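Alginase (Pseudoalteromonas, PDB 4Q8L) is an alginate lyase of polysaccharide lyase family 18 that probably cleaves alginate by beta-elimination and carries a bound calcium ion. Local coordinates at residues A[65-70]-A[219-224]. Residues are numbered along the deposited sequence; the frame is centred on the assembly and turned at random.
Sequences VFEATV and NVSYTR
Two antiparallel neighbours of the seven-stranded sheet in this concanavalin-clan fold, 65-70 and 219-224, pair V65 with T223 and E67 with S221 as hydrogen-bonded pairs. Each pair closes two N-H...O=C bonds; E67 N to S221 O, 2.9 Å, is the straightest at 169°. F66 and Y222 form the non-hydrogen-bonded pair between them. Their side chains share the face turned to the eight-stranded sheet. With chi1 at 179°, the Y222 ring runs out beside its own carbonyl carbon, which brings the edge at CD1 to 4.0 Å from F66 CB. F66 CE1 reaches V220 CG1 at 3.8 Å, the two side chains crossing at a slant. F175 and F177 meet the F66 ring, and F12 packs edge-to-face with Y222. The Y222 hydroxyl hydrogen-bonds E64 OE2. It also accepts a hydrogen bond from R224 NH1, 3.1 Å from Y222 OH, and lies in the plane of that guanidinium. A leucine here lacks the hydroxyl, so E64 would probably lose a hydrogen bond and R224 NH1 its in-plane partner, with a gap opened beside F12. On the other face, a water bridges V65 O, at 2.7 Å, and S221 OG. Beside the corner at N219, T69 OG1 hydrogen-bonds N144 OD1 and lies 3.1 Å from N219 OD1, a second acceptor for the same hydroxyl. E67, S221 and T223 make this face mostly polar, with V65 its apolar member. The backbone bonds thus fix the register, while the mainly apolar face of F66 and Y222 seats the strand pair against the other sheet.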
loop_
_atom_site.group_PDB
_atom_site.type_symbol
_atom_site.label_atom_id
_atom_site.label_comp_id
_atom_site.label_asym_id
_atom_site.label_seq_id
_atom_site.Cartn_x
_atom_site.Cartn_y
_atom_site.Cartn_z
ATOM N N VAL A 65 3.154 1.806 14.783
ATOM C CA VAL A 65 4.396 1.883 14.030
ATOM C C VAL A 65 4.601 0.603 13.229
ATOM O O VAL A 65 4.744 -0.481 13.808
ATOM C CB VAL A 65 5.600 2.082 14.956
ATOM C CG1 VAL A 65 6.901 2.120 14.146
ATOM C CG2 VAL A 65 5.439 3.372 15.779
ATOM N N PHE A 66 4.580 0.727 11.903
ATOM C CA PHE A 66 4.847 -0.396 11.011
ATOM C C PHE A 66 6.197 -0.203 10.333
ATOM O O PHE A 66 6.480 0.868 9.810
ATOM C CB PHE A 66 3.763 -0.529 9.934
ATOM C CG PHE A 66 4.081 -1.573 8.887
ATOM C CD1 PHE A 66 3.875 -2.921 9.148
ATOM C CD2 PHE A 66 4.609 -1.209 7.655
ATOM C CE1 PHE A 66 4.185 -3.894 8.195
ATOM C CE2 PHE A 66 4.915 -2.178 6.693
ATOM C CZ PHE A 66 4.699 -3.520 6.963
ATOM N N GLU A 67 7.023 -1.243 10.346
ATOM C CA GLU A 67 8.324 -1.196 9.690
ATOM C C GLU A 67 8.586 -2.481 8.913
ATOM O O GLU A 67 8.234 -3.576 9.363
ATOM C CB GLU A 67 9.451 -0.976 10.708
ATOM C CG GLU A 67 9.333 0.310 11.511
ATOM C CD GLU A 67 10.439 0.458 12.545
ATOM O OE1 GLU A 67 10.528 1.537 13.170
ATOM O OE2 GLU A 67 11.219 -0.502 12.735
ATOM N N ALA A 68 9.221 -2.343 7.751
ATOM C CA ALA A 68 9.550 -3.498 6.935
ATOM C C ALA A 68 10.663 -3.182 5.958
ATOM O O ALA A 68 10.824 -2.036 5.533
ATOM C CB ALA A 68 8.304 -4.013 6.174
ATOM N N THR A 69 11.428 -4.215 5.632
ATOM C CA THR A 69 12.344 -4.197 4.506
ATOM C C THR A 69 11.552 -4.684 3.294
ATOM O O THR A 69 10.982 -5.780 3.307
ATOM C CB THR A 69 13.571 -5.091 4.781
ATOM O OG1 THR A 69 14.330 -4.526 5.869
ATOM C CG2 THR A 69 14.461 -5.189 3.556
ATOM N N VAL A 70 11.499 -3.852 2.263
ATOM C CA VAL A 70 10.574 -4.050 1.166
ATOM C C VAL A 70 11.310 -4.148 -0.167
ATOM O O VAL A 70 12.014 -3.221 -0.572
ATOM C CB VAL A 70 9.556 -2.874 1.087
ATOM C CG1 VAL A 70 8.492 -3.144 0.015
ATOM C CG2 VAL A 70 8.913 -2.624 2.453
ATOM N N ASN A 219 12.065 -8.518 7.891
ATOM C CA ASN A 219 12.349 -7.638 9.012
ATOM C C ASN A 219 11.117 -6.804 9.340
ATOM O O ASN A 219 11.187 -5.580 9.414
ATOM C CB ASN A 219 13.523 -6.702 8.675
ATOM C CG ASN A 219 14.766 -7.456 8.224
ATOM O OD1 ASN A 219 15.470 -7.028 7.304
ATOM N ND2 ASN A 219 15.041 -8.577 8.873
ATOM N N VAL A 220 9.986 -7.469 9.531
ATOM C CA VAL A 220 8.722 -6.772 9.717
ATOM C C VAL A 220 8.444 -6.572 11.199
ATOM O O VAL A 220 8.627 -7.484 11.999
ATOM C CB VAL A 220 7.560 -7.578 9.090
ATOM C CG1 VAL A 220 6.233 -6.869 9.313
ATOM C CG2 VAL A 220 7.813 -7.827 7.582
ATOM N N SER A 221 8.010 -5.379 11.578
ATOM C CA SER A 221 7.531 -5.191 12.938
ATOM C C SER A 221 6.306 -4.301 12.933
ATOM O O SER A 221 6.122 -3.481 12.028
ATOM C CB SER A 221 8.629 -4.644 13.873
ATOM O OG SER A 221 9.068 -3.365 13.464
ATOM N N TYR A 222 5.451 -4.494 13.929
ATOM C CA TYR A 222 4.248 -3.687 14.061
ATOM C C TYR A 222 3.938 -3.477 15.541
ATOM O O TYR A 222 3.847 -4.435 16.310
ATOM C CB TYR A 222 3.060 -4.331 13.323
ATOM C CG TYR A 222 1.773 -3.539 13.461
ATOM C CD1 TYR A 222 1.578 -2.367 12.747
ATOM C CD2 TYR A 222 0.765 -3.955 14.313
ATOM C CE1 TYR A 222 0.406 -1.626 12.875
ATOM C CE2 TYR A 222 -0.416 -3.226 14.447
ATOM C CZ TYR A 222 -0.586 -2.059 13.729
ATOM O OH TYR A 222 -1.743 -1.322 13.859
ATOM N N THR A 223 3.809 -2.209 15.933
ATOM C CA THR A 223 3.490 -1.836 17.301
ATOM C C THR A 223 2.174 -1.091 17.252
ATOM O O THR A 223 1.953 -0.269 16.357
ATOM C CB THR A 223 4.547 -0.877 17.903
ATOM O OG1 THR A 223 5.810 -1.542 17.990
ATOM C CG2 THR A 223 4.122 -0.429 19.301
ATOM N N ARG A 224 1.300 -1.380 18.209
ATOM C CA ARG A 224 -0.010 -0.752 18.267
ATOM C C ARG A 224 -0.390 -0.521 19.718
ATOM O O ARG A 224 -0.209 -1.398 20.566
ATOM C CB ARG A 224 -1.063 -1.640 17.597
ATOM C CG ARG A 224 -2.509 -1.134 17.705
ATOM C CD ARG A 224 -3.484 -2.083 16.977
ATOM N NE ARG A 224 -4.844 -1.548 16.901
ATOM C CZ ARG A 224 -5.304 -0.799 15.900
ATOM N NH1 ARG A 224 -4.513 -0.483 14.877
ATOM N NH2 ARG A 224 -6.555 -0.357 15.920
HETATM O O HOH W 1 7.060 -1.503 14.641
HETATM O O HOH W 2 13.059 -3.027 8.391
#